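Long-range contacts in lactococcal phage P2 ORF15 (PDB 2WZP), which probably acts as the distal tail (Dit) protein, forming the baseplate hub that links the tail tube to the host-binding machinery: residues M[53-58]-M[94-99]; M[132-137]-M[160-165]; M[225-230]-M[268-273]; M[255-260]-M[286-291]. One frame throughout, in Å; residues are numbered along the deposited sequence.

Contact 1: residues M[53-58]-M[94-99]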
# COMPACT_ATOMS: atom_id res chain seq x y z
N LYS M 53 23.03 -6.14 -28.94
CA LYS M 53 21.59 -6.16 -29.18
C LYS M 53 20.83 -6.81 -28.04
O LYS M 53 19.61 -6.65 -27.93
CB LYS M 53 21.27 -6.81 -30.54
CG LYS M 53 21.94 -6.08 -31.71
CD LYS M 53 20.94 -5.47 -32.67
CE LYS M 53 21.57 -5.29 -34.02
NZ LYS M 53 20.55 -5.03 -35.07
N VAL M 54 21.55 -7.55 -27.20
CA VAL M 54 21.06 -8.19 -25.98
C VAL M 54 21.91 -7.55 -24.87
O VAL M 54 23.14 -7.66 -24.91
CB VAL M 54 21.23 -9.73 -26.03
CG1 VAL M 54 21.00 -10.34 -24.65
CG2 VAL M 54 20.28 -10.35 -27.03
N ARG M 55 21.25 -6.85 -23.90
CA ARG M 55 21.93 -6.17 -22.78
C ARG M 55 21.44 -6.56 -21.40
O ARG M 55 20.26 -6.91 -21.22
CB ARG M 55 21.83 -4.66 -22.94
CG ARG M 55 22.46 -4.16 -24.22
CD ARG M 55 22.49 -2.67 -24.28
NE ARG M 55 22.59 -2.23 -25.67
CZ ARG M 55 22.54 -0.96 -26.05
NH1 ARG M 55 22.42 0.00 -25.15
NH2 ARG M 55 22.65 -0.65 -27.33
N PHE M 56 22.34 -6.45 -20.40
CA PHE M 56 22.07 -6.70 -18.99
C PHE M 56 22.14 -5.36 -18.28
O PHE M 56 23.07 -4.58 -18.52
CB PHE M 56 23.13 -7.61 -18.35
CG PHE M 56 23.06 -9.09 -18.59
CD1 PHE M 56 22.05 -9.65 -19.39
CD2 PHE M 56 24.01 -9.94 -18.03
CE1 PHE M 56 22.01 -11.02 -19.63
CE2 PHE M 56 23.96 -11.32 -18.27
CZ PHE M 56 22.97 -11.85 -19.07
N TYR M 57 21.17 -5.11 -17.41
CA TYR M 57 21.09 -3.90 -16.60
C TYR M 57 20.79 -4.31 -15.18
O TYR M 57 20.16 -5.33 -14.93
CB TYR M 57 19.93 -3.01 -17.09
CG TYR M 57 20.10 -2.44 -18.48
CD1 TYR M 57 20.81 -1.26 -18.68
CD2 TYR M 57 19.55 -3.07 -19.59
CE1 TYR M 57 20.98 -0.73 -19.97
CE2 TYR M 57 19.70 -2.54 -20.88
CZ TYR M 57 20.42 -1.37 -21.06
OH TYR M 57 20.58 -0.81 -22.31
N GLN M 58 21.23 -3.47 -14.24
CA GLN M 58 20.92 -3.55 -12.81
C GLN M 58 21.13 -4.90 -12.13
O GLN M 58 20.14 -5.53 -11.72
CB GLN M 58 19.51 -3.01 -12.56
CG GLN M 58 19.37 -1.51 -12.81
CD GLN M 58 17.95 -1.14 -13.13
OE1 GLN M 58 17.02 -1.41 -12.36
NE2 GLN M 58 17.76 -0.52 -14.28
N GLU M 94 17.27 -6.92 -21.59
CA GLU M 94 16.61 -6.09 -22.58
C GLU M 94 17.17 -6.35 -23.98
O GLU M 94 18.40 -6.56 -24.12
CB GLU M 94 16.75 -4.63 -22.19
CG GLU M 94 15.66 -4.17 -21.24
CD GLU M 94 15.59 -2.67 -20.96
OE1 GLU M 94 15.98 -1.87 -21.84
OE2 GLU M 94 15.12 -2.31 -19.86
N THR M 95 16.29 -6.39 -25.00
CA THR M 95 16.70 -6.60 -26.41
C THR M 95 16.54 -5.34 -27.25
O THR M 95 15.71 -4.49 -26.94
CB THR M 95 16.15 -7.87 -27.04
OG1 THR M 95 14.77 -7.70 -27.40
CG2 THR M 95 16.38 -9.13 -26.18
N PHE M 96 17.40 -5.19 -28.28
CA PHE M 96 17.45 -4.00 -29.14
C PHE M 96 17.39 -4.34 -30.64
O PHE M 96 18.03 -3.68 -31.46
CB PHE M 96 18.64 -3.09 -28.74
CG PHE M 96 18.63 -2.71 -27.27
CD1 PHE M 96 18.10 -1.49 -26.85
CD2 PHE M 96 19.11 -3.58 -26.30
CE1 PHE M 96 18.05 -1.15 -25.49
CE2 PHE M 96 19.02 -3.26 -24.94
CZ PHE M 96 18.50 -2.04 -24.54
N GLY M 97 16.60 -5.35 -30.98
CA GLY M 97 16.35 -5.73 -32.37
C GLY M 97 15.44 -4.70 -33.02
O GLY M 97 14.66 -4.04 -32.33
N GLU M 98 15.59 -4.52 -34.33
CA GLU M 98 14.83 -3.51 -35.07
C GLU M 98 13.50 -4.01 -35.62
O GLU M 98 12.77 -3.24 -36.26
CB GLU M 98 15.70 -2.85 -36.14
CG GLU M 98 16.71 -1.86 -35.56
CD GLU M 98 18.13 -1.97 -36.09
OE1 GLU M 98 18.31 -1.99 -37.33
OE2 GLU M 98 19.07 -2.02 -35.26
N SER M 99 13.14 -5.27 -35.32
CA SER M 99 11.89 -5.90 -35.75
C SER M 99 11.49 -7.02 -34.80
O SER M 99 12.29 -7.41 -33.94
CB SER M 99 12.05 -6.47 -37.16
OG SER M 99 13.06 -7.46 -37.25

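Contact 2: residues M[132-137]-M[160-165]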
# COMPACT_ATOMS: atom_id res chain seq x y z
N TYR M 132 36.13 -12.41 -13.80
CA TYR M 132 35.18 -13.35 -14.35
C TYR M 132 34.40 -14.08 -13.28
O TYR M 132 34.86 -14.22 -12.15
CB TYR M 132 35.92 -14.35 -15.24
CG TYR M 132 36.73 -13.69 -16.33
CD1 TYR M 132 36.17 -13.40 -17.57
CD2 TYR M 132 38.07 -13.33 -16.11
CE1 TYR M 132 36.92 -12.78 -18.57
CE2 TYR M 132 38.81 -12.67 -17.10
CZ TYR M 132 38.23 -12.41 -18.33
OH TYR M 132 38.93 -11.81 -19.35
N ALA M 133 33.20 -14.56 -13.66
CA ALA M 133 32.35 -15.36 -12.80
C ALA M 133 31.77 -16.47 -13.63
O ALA M 133 31.15 -16.18 -14.64
CB ALA M 133 31.23 -14.51 -12.18
N ASP M 134 31.99 -17.73 -13.24
CA ASP M 134 31.35 -18.89 -13.90
C ASP M 134 29.98 -19.00 -13.29
O ASP M 134 29.85 -19.09 -12.06
CB ASP M 134 32.14 -20.19 -13.68
CG ASP M 134 33.50 -20.20 -14.31
OD1 ASP M 134 33.74 -19.36 -15.24
OD2 ASP M 134 34.32 -21.06 -13.93
N LEU M 135 28.95 -18.92 -14.15
CA LEU M 135 27.54 -18.92 -13.77
C LEU M 135 26.75 -20.03 -14.45
O LEU M 135 27.13 -20.54 -15.51
CB LEU M 135 26.93 -17.58 -14.23
CG LEU M 135 27.57 -16.28 -13.73
CD1 LEU M 135 26.91 -15.09 -14.37
CD2 LEU M 135 27.48 -16.16 -12.19
N ALA M 136 25.61 -20.36 -13.87
CA ALA M 136 24.67 -21.34 -14.41
C ALA M 136 23.30 -20.67 -14.32
O ALA M 136 22.94 -20.11 -13.28
CB ALA M 136 24.71 -22.60 -13.58
N LEU M 137 22.55 -20.68 -15.43
CA LEU M 137 21.22 -20.12 -15.51
C LEU M 137 20.34 -20.78 -14.43
O LEU M 137 20.38 -22.01 -14.26
CB LEU M 137 20.70 -20.41 -16.92
CG LEU M 137 19.37 -19.81 -17.43
CD1 LEU M 137 18.16 -20.59 -17.02
CD2 LEU M 137 19.30 -18.34 -17.36
N ILE M 160 25.69 -18.93 -8.89
CA ILE M 160 27.14 -18.71 -8.83
C ILE M 160 27.86 -20.05 -8.74
O ILE M 160 27.45 -20.92 -7.96
CB ILE M 160 27.48 -17.85 -7.58
CG1 ILE M 160 26.68 -16.52 -7.50
CG2 ILE M 160 28.99 -17.67 -7.38
CD1 ILE M 160 26.95 -15.43 -8.53
N ILE M 161 28.98 -20.18 -9.47
CA ILE M 161 29.85 -21.35 -9.40
C ILE M 161 31.15 -20.86 -8.86
O ILE M 161 31.60 -21.33 -7.82
CB ILE M 161 29.99 -22.12 -10.73
CG1 ILE M 161 28.63 -22.68 -11.15
CG2 ILE M 161 31.06 -23.25 -10.65
CD1 ILE M 161 28.41 -22.68 -12.58
N THR M 162 31.74 -19.86 -9.55
CA THR M 162 33.04 -19.30 -9.20
C THR M 162 32.95 -17.81 -9.34
O THR M 162 32.93 -17.32 -10.44
CB THR M 162 34.10 -19.95 -10.08
OG1 THR M 162 34.18 -21.33 -9.73
CG2 THR M 162 35.44 -19.38 -9.86
N LYS M 163 32.79 -17.10 -8.23
CA LYS M 163 32.63 -15.66 -8.34
C LYS M 163 33.86 -14.86 -8.01
O LYS M 163 34.32 -14.81 -6.89
CB LYS M 163 31.44 -15.15 -7.55
CG LYS M 163 31.10 -13.75 -7.89
CD LYS M 163 30.04 -13.28 -6.99
CE LYS M 163 30.12 -11.84 -6.74
NZ LYS M 163 29.44 -11.55 -5.49
N TRP M 164 34.31 -14.22 -9.08
CA TRP M 164 35.47 -13.37 -9.20
C TRP M 164 36.78 -14.15 -9.27
O TRP M 164 37.26 -14.68 -8.30
CB TRP M 164 35.47 -12.23 -8.21
CG TRP M 164 34.25 -11.35 -8.27
CD1 TRP M 164 33.75 -10.63 -7.26
CD2 TRP M 164 33.38 -11.13 -9.37
NE1 TRP M 164 32.65 -9.96 -7.65
CE2 TRP M 164 32.40 -10.25 -8.95
CE3 TRP M 164 33.35 -11.59 -10.68
CZ2 TRP M 164 31.39 -9.82 -9.78
CZ3 TRP M 164 32.35 -11.16 -11.50
CH2 TRP M 164 31.38 -10.29 -11.04
N TYR M 165 37.26 -14.30 -10.49
CA TYR M 165 38.51 -14.95 -10.76
C TYR M 165 39.17 -14.29 -11.96
O TYR M 165 38.55 -13.52 -12.68
CB TYR M 165 38.34 -16.47 -10.96
CG TYR M 165 37.73 -16.93 -12.27
CD1 TYR M 165 38.52 -17.13 -13.40
CD2 TYR M 165 36.37 -17.19 -12.38
CE1 TYR M 165 37.97 -17.57 -14.60
CE2 TYR M 165 35.81 -17.62 -13.57
CZ TYR M 165 36.61 -17.83 -14.67
OH TYR M 165 36.03 -18.24 -15.86

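Contact 3: residues M[225-230]-M[268-273]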
# COMPACT_ATOMS: atom_id res chain seq x y z
N PHE M 225 41.09 -20.57 -6.48
CA PHE M 225 39.91 -21.42 -6.53
C PHE M 225 40.39 -22.82 -6.76
O PHE M 225 39.93 -23.76 -6.10
CB PHE M 225 38.99 -20.99 -7.68
CG PHE M 225 38.00 -19.91 -7.30
CD1 PHE M 225 36.91 -20.20 -6.48
CD2 PHE M 225 38.15 -18.62 -7.78
CE1 PHE M 225 36.02 -19.21 -6.09
CE2 PHE M 225 37.24 -17.63 -7.42
CZ PHE M 225 36.19 -17.93 -6.56
N SER M 226 41.32 -22.95 -7.70
CA SER M 226 41.90 -24.20 -8.17
C SER M 226 43.00 -23.88 -9.17
O SER M 226 43.24 -22.73 -9.53
CB SER M 226 40.81 -25.02 -8.89
OG SER M 226 40.20 -24.32 -9.96
N PHE M 227 43.63 -24.92 -9.66
CA PHE M 227 44.65 -24.76 -10.67
C PHE M 227 44.57 -25.94 -11.60
O PHE M 227 43.96 -26.98 -11.30
CB PHE M 227 46.07 -24.60 -10.05
CG PHE M 227 46.50 -25.75 -9.18
CD1 PHE M 227 46.20 -25.76 -7.82
CD2 PHE M 227 47.13 -26.86 -9.72
CE1 PHE M 227 46.55 -26.84 -7.02
CE2 PHE M 227 47.47 -27.94 -8.93
CZ PHE M 227 47.21 -27.91 -7.58
N MET M 228 45.22 -25.77 -12.73
CA MET M 228 45.36 -26.75 -13.77
C MET M 228 46.83 -26.72 -14.24
O MET M 228 47.45 -25.66 -14.28
CB MET M 228 44.39 -26.39 -14.87
CG MET M 228 44.34 -27.38 -15.94
SD MET M 228 45.12 -26.65 -17.35
CE MET M 228 44.84 -27.93 -18.49
N GLY M 229 47.39 -27.89 -14.51
CA GLY M 229 48.78 -27.96 -14.93
C GLY M 229 49.14 -29.13 -15.80
O GLY M 229 48.44 -30.15 -15.80
N ILE M 230 50.24 -28.96 -16.55
CA ILE M 230 50.89 -29.94 -17.44
C ILE M 230 52.23 -30.18 -16.81
O ILE M 230 53.01 -29.25 -16.70
CB ILE M 230 50.99 -29.47 -18.91
CG1 ILE M 230 49.57 -29.24 -19.48
CG2 ILE M 230 51.81 -30.46 -19.77
CD1 ILE M 230 49.16 -30.07 -20.67
N ILE M 268 46.77 -32.22 -14.82
CA ILE M 268 46.04 -32.14 -13.55
C ILE M 268 45.09 -30.95 -13.54
O ILE M 268 45.40 -29.93 -14.14
CB ILE M 268 46.92 -32.24 -12.27
CG1 ILE M 268 47.91 -31.08 -12.15
CG2 ILE M 268 47.64 -33.61 -12.18
CD1 ILE M 268 48.64 -30.97 -10.81
N ASN M 269 43.91 -31.09 -12.88
CA ASN M 269 42.96 -30.01 -12.72
C ASN M 269 42.20 -30.20 -11.44
O ASN M 269 41.43 -31.16 -11.33
CB ASN M 269 42.03 -29.85 -13.91
CG ASN M 269 41.30 -28.54 -13.89
OD1 ASN M 269 41.16 -27.83 -12.85
ND2 ASN M 269 40.77 -28.20 -15.04
N THR M 270 42.43 -29.31 -10.47
CA THR M 270 41.80 -29.40 -9.13
C THR M 270 40.40 -28.77 -9.05
O THR M 270 39.79 -28.77 -7.98
CB THR M 270 42.73 -28.88 -8.06
OG1 THR M 270 42.93 -27.49 -8.26
CG2 THR M 270 44.06 -29.60 -8.03
N ASP M 271 39.89 -28.24 -10.19
CA ASP M 271 38.55 -27.66 -10.28
C ASP M 271 37.55 -28.73 -9.84
O ASP M 271 37.48 -29.76 -10.48
CB ASP M 271 38.28 -27.22 -11.73
CG ASP M 271 36.92 -26.61 -12.05
OD1 ASP M 271 35.98 -26.78 -11.23
OD2 ASP M 271 36.77 -26.05 -13.15
N VAL M 272 36.76 -28.48 -8.79
CA VAL M 272 35.80 -29.47 -8.29
C VAL M 272 34.81 -30.00 -9.31
O VAL M 272 34.35 -31.12 -9.17
CB VAL M 272 35.11 -29.08 -6.95
CG1 VAL M 272 36.13 -29.02 -5.82
CG2 VAL M 272 34.29 -27.78 -7.05
N ASN M 273 34.50 -29.18 -10.32
CA ASN M 273 33.52 -29.49 -11.37
C ASN M 273 34.14 -30.03 -12.68
O ASN M 273 33.43 -30.45 -13.59
CB ASN M 273 32.61 -28.30 -11.59
CG ASN M 273 31.95 -27.83 -10.32
OD1 ASN M 273 31.22 -28.57 -9.63
ND2 ASN M 273 32.23 -26.60 -9.95
O HOH W 1 41.15 -25.01 -12.36

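Contact 4: residues M[255-260]-M[286-291]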
# COMPACT_ATOMS: atom_id res chain seq x y z
N ILE M 255 50.09 -33.92 -4.90
CA ILE M 255 49.44 -34.69 -5.97
C ILE M 255 50.61 -35.41 -6.66
O ILE M 255 51.34 -34.77 -7.40
CB ILE M 255 48.63 -33.76 -6.92
CG1 ILE M 255 47.58 -32.94 -6.13
CG2 ILE M 255 47.98 -34.56 -8.05
CD1 ILE M 255 47.22 -31.64 -6.74
N VAL M 256 50.85 -36.69 -6.29
CA VAL M 256 51.98 -37.52 -6.75
C VAL M 256 51.42 -38.82 -7.38
O VAL M 256 50.47 -39.39 -6.85
CB VAL M 256 52.99 -37.82 -5.60
CG1 VAL M 256 54.24 -38.52 -6.10
CG2 VAL M 256 53.38 -36.56 -4.85
N PHE M 257 52.07 -39.29 -8.46
CA PHE M 257 51.67 -40.48 -9.19
C PHE M 257 52.82 -41.45 -9.40
O PHE M 257 53.95 -41.03 -9.61
CB PHE M 257 51.16 -40.07 -10.59
CG PHE M 257 50.05 -39.03 -10.58
CD1 PHE M 257 48.72 -39.41 -10.40
CD2 PHE M 257 50.35 -37.67 -10.73
CE1 PHE M 257 47.72 -38.45 -10.38
CE2 PHE M 257 49.33 -36.72 -10.71
CZ PHE M 257 48.02 -37.12 -10.55
N LYS M 258 52.50 -42.75 -9.47
CA LYS M 258 53.43 -43.81 -9.82
C LYS M 258 52.79 -44.69 -10.89
O LYS M 258 52.03 -45.61 -10.59
CB LYS M 258 53.94 -44.62 -8.62
CG LYS M 258 55.05 -45.62 -8.97
CD LYS M 258 56.28 -44.98 -9.69
CE LYS M 258 57.22 -46.04 -10.18
NZ LYS M 258 56.82 -46.61 -11.49
N THR M 259 53.11 -44.37 -12.15
CA THR M 259 52.63 -45.07 -13.34
C THR M 259 53.49 -46.27 -13.70
O THR M 259 54.69 -46.28 -13.44
CB THR M 259 52.50 -44.10 -14.52
OG1 THR M 259 53.77 -43.47 -14.75
CG2 THR M 259 51.47 -43.04 -14.28
N GLU M 260 52.88 -47.29 -14.31
CA GLU M 260 53.58 -48.48 -14.78
C GLU M 260 54.50 -48.11 -15.96
O GLU M 260 55.63 -48.59 -16.02
CB GLU M 260 52.56 -49.54 -15.21
CG GLU M 260 53.05 -50.97 -15.00
CD GLU M 260 53.18 -51.38 -13.54
OE1 GLU M 260 52.17 -51.85 -12.96
OE2 GLU M 260 54.28 -51.21 -12.96
N LEU M 286 45.20 -41.54 -20.23
CA LEU M 286 44.95 -42.55 -19.21
C LEU M 286 44.56 -41.88 -17.91
O LEU M 286 45.25 -40.94 -17.51
CB LEU M 286 46.28 -43.24 -18.96
CG LEU M 286 46.36 -44.76 -18.90
CD1 LEU M 286 47.58 -45.16 -18.11
CD2 LEU M 286 45.14 -45.39 -18.22
N ASN M 287 43.50 -42.38 -17.21
CA ASN M 287 43.13 -41.86 -15.90
C ASN M 287 44.17 -42.33 -14.86
O ASN M 287 44.35 -43.53 -14.62
CB ASN M 287 41.72 -42.23 -15.50
CG ASN M 287 41.24 -41.67 -14.16
OD1 ASN M 287 41.79 -40.73 -13.59
ND2 ASN M 287 40.17 -42.24 -13.64
N LEU M 288 44.89 -41.36 -14.29
CA LEU M 288 45.94 -41.62 -13.33
C LEU M 288 45.51 -41.55 -11.91
O LEU M 288 46.31 -41.86 -11.03
CB LEU M 288 47.12 -40.68 -13.56
CG LEU M 288 47.93 -40.87 -14.85
CD1 LEU M 288 49.23 -40.15 -14.74
CD2 LEU M 288 48.09 -42.34 -15.21
N PHE M 289 44.23 -41.20 -11.67
CA PHE M 289 43.67 -41.12 -10.33
C PHE M 289 43.90 -42.41 -9.53
O PHE M 289 44.44 -42.31 -8.42
CB PHE M 289 42.20 -40.71 -10.33
CG PHE M 289 41.58 -40.69 -8.95
CD1 PHE M 289 41.59 -39.52 -8.18
CD2 PHE M 289 40.99 -41.83 -8.41
CE1 PHE M 289 41.02 -39.51 -6.90
CE2 PHE M 289 40.46 -41.81 -7.11
CZ PHE M 289 40.46 -40.65 -6.38
N PRO M 290 43.59 -43.63 -10.06
CA PRO M 290 43.82 -44.87 -9.27
C PRO M 290 45.26 -45.08 -8.81
O PRO M 290 45.55 -45.92 -7.95
CB PRO M 290 43.45 -45.97 -10.27
CG PRO M 290 42.44 -45.36 -11.13
CD PRO M 290 42.93 -43.97 -11.34
N VAL M 291 46.16 -44.29 -9.35
CA VAL M 291 47.58 -44.45 -9.14
C VAL M 291 48.25 -43.32 -8.36
O VAL M 291 49.48 -43.30 -8.16
CB VAL M 291 48.15 -44.87 -10.51
CG1 VAL M 291 49.10 -43.85 -11.14
CG2 VAL M 291 48.67 -46.29 -10.49

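Contact 1: residues M[53-58]-M[94-99]
Arg55 and Glu94 form an antiparallel hydrogen-bonded pair, Val54 and Thr95 a non-hydrogen-bonded one beside it, and the two backbones run 156° from each other. The bond from Arg55 N to Glu94 O spans 2.9 Å and the return bond, Glu94 N to Arg55 O, 3.0 Å. Beyond this ladder Phe96 N still donates to Lys53 O at 2.7 Å, although both residues lie outside the strands. On the face of Arg55 and Glu94, Phe96 is the centre of the contact. The Arg55 chain, extended from CG to NE (chi2 -174°), carries its guanidinium flat over one ring face; Arg55 CZ sits 4.2 Å from the Phe96 ring centroid and only 5° off the normal, a cation-pi stack. Gly52 O holds Arg55 NE, and a weak bond links Arg55 NH1 to Tyr57 OH. Tyr57 approaches Phe96 from the opposite direction, its CE2 3.9 Å from Phe96 CZ at the phenylalanine edge, while Glu94 CB touches Tyr57 CE2 at 3.8 Å. Lys53 NZ has its stronger salt bridge with Glu102 and only a weak one, 3.4 Å, with Glu98 OE2. On the other face Val54 and Thr95 lie side by side, and Val54 packs on Leu106 and Phe110 of helix 100-115. This is an antiparallel pairing at the margin of a seven-stranded sheet, with strand 54-57 outermost within the chain and the helix packed against one face.

Contact 2: residues M[132-137]-M[160-165]
Tyr132 pairs with Tyr165 through backbone bonds in both directions: Tyr132 N reaches Tyr165 O at 2.9 Å, and Tyr132 O accepts Tyr165 N, with a weak second bond from Trp164 N. Trp164 and Tyr165 both face Tyr132, and the positive phi of Trp164 (76°) makes this a G1 beta bulge. The Tyr165 chi1 of 75° sets CG between backbone N and carbonyl carbon and turns the ring back under Tyr132, whose CB lies over its face, 3.7 Å from the centroid, in a CH-pi contact. Ala133 follows with its CB 3.6 Å from Trp164 CZ3. Asp134 meets a second irregularity, a classic bulge, Ile161 and Thr162 both facing it; its O takes two bonds, from Ile161 N at 2.9 Å and from Thr162 N at 3.2 Å, and its own N donates to Thr162 O. Its side chain crosses that of Tyr165 at about a right angle, and Tyr165 OH donates to Asp134 OD1 at 2.6 Å on the syn side, 26° out of the carboxylate plane. Leu135 then lies alongside Ile160, CD2 to CD1 at 3.8 Å, and Ala136 CB rests against Ile161 CD1, also at 3.8 Å. Ile161 additionally packs on Ile70 of a second subunit. The Asp134 carboxylate is buried but well supplied: Thr121 OG1 also bonds OD1, and Lys320 forms a salt bridge with OD2. The two hydroxyls and the lysine would probably favour the ionised form, Lys320 offsetting its charge.

Contact 3: residues M[225-230]-M[268-273]
Gly229 and Ile268 form a hydrogen-bonded pair in an antiparallel ladder of the six-stranded sheet, next to the non-hydrogen-bonded pair Met228 and Asn269. Among the backbone bonds, Gly229 N donates to Ile268 O at 2.9 Å and Ile268 N to Gly229 O at 2.8 Å. Thr270 N then meets Phe227 O at 2.9 Å. Where a further ladder bond might be expected, a side chain steps in: Phe227 N donates to Thr270 OG1, 3.0 Å away and nearly straight at 168°. Thr270 chi1 (65°) puts OG1 between backbone N and carbonyl carbon for this bond, and CG2 anti to the carbonyl carbon.

The apolar contacts centre on Phe227. Thr270 CG2 stands over one face of its ring, 3.9 Å from the centroid, in a CH-pi contact, while Ile268 CD1 meets the ring edge at CE2, 3.8 Å away. On the opposite face of the sheet the Met228 side chain slants across that of Asn269, its CG touching the amide. Phe317 and Ile302 also pack on Phe227.

Polar side chains shape the exit from the strand. Asn269 OD1 accepts from Asp271 N, and Asp271 OD1 from Asn273 N, two successive Asx turns, each met from above the acceptor's plane. One water ties the strands together, 2.7 Å from Ser226 OG, and it donates to Asn269 OD1 at 2.9 Å.

Contact 4: residues M[255-260]-M[286-291]
Phe257 and Val291 bring their segments closest, with CA atoms 5.7 Å apart, but no beta ladder joins the two. The one hydrogen bond across is weak: Lys258 N to Val291 O, 3.3 Å long though fairly straight at 163°. The 286-291 segment leaves its strand through an Asx turn, Asn287 OD1 accepting from Phe289 N, and then winds into a short 3-10 segment. Val291 N bonds back to Leu288 O at 3.0 Å, consistent with the turn placing the Val291 carbonyl near Lys258. Leu288 makes two apolar contacts. Its CB lies 3.8 Å from Phe257 CD1, the two side chains crossing at about a right angle, and Leu288 O stands at the ring edge, 3.5 Å from the same Phe257 CD1. Its branched end straddles the Thr259 methyl, CD2 and CD1 lying 3.6 Å and 3.7 Å from Thr259 CG2. Thr259 has that methyl anti to its carbonyl carbon, with OG1 (chi1 57°) turned to Gln261 O instead. The Val291 methyls lie near the Lys258 carbonyl. Phe257 also packs on Ile266 and Ile268, and Leu288 on Ile266, while Asn287 ND2 bonds the backbone of another protein's chain. The contact probably lies at the margin of the apolar layer between the four-stranded and six-stranded sheets, strands 251-257 and 284-287 each being outermost in its sheet within this chain, as in two-layered beta domains.

In the fold
The contacts follow the chain from the N-terminal to the C-terminal domain. Contacts 1 and 2 share the seven-stranded sheet, where strands 89-95 and 153-163 are neighbours, with centres 22 Å apart. Contact 2 lies at the junction: its second segment leaves that sheet towards strand 165-173 of the six-stranded one, and Phe225 of contact 3 packs against Thr162 and Trp164, the centres being 16 Å apart. Contacts 3 and 4 alternate along the chain and touch where Ile255 and Phe257 meet Phe227, Ile268 and Thr270, joining the six- and four-stranded sheets. The centres of contacts 1 and 4 are 49 Å apart, on opposite sides of the chain's centre. Contacts 2 and 3 both reach a second subunit, consistent with assembly into a multimeric hub.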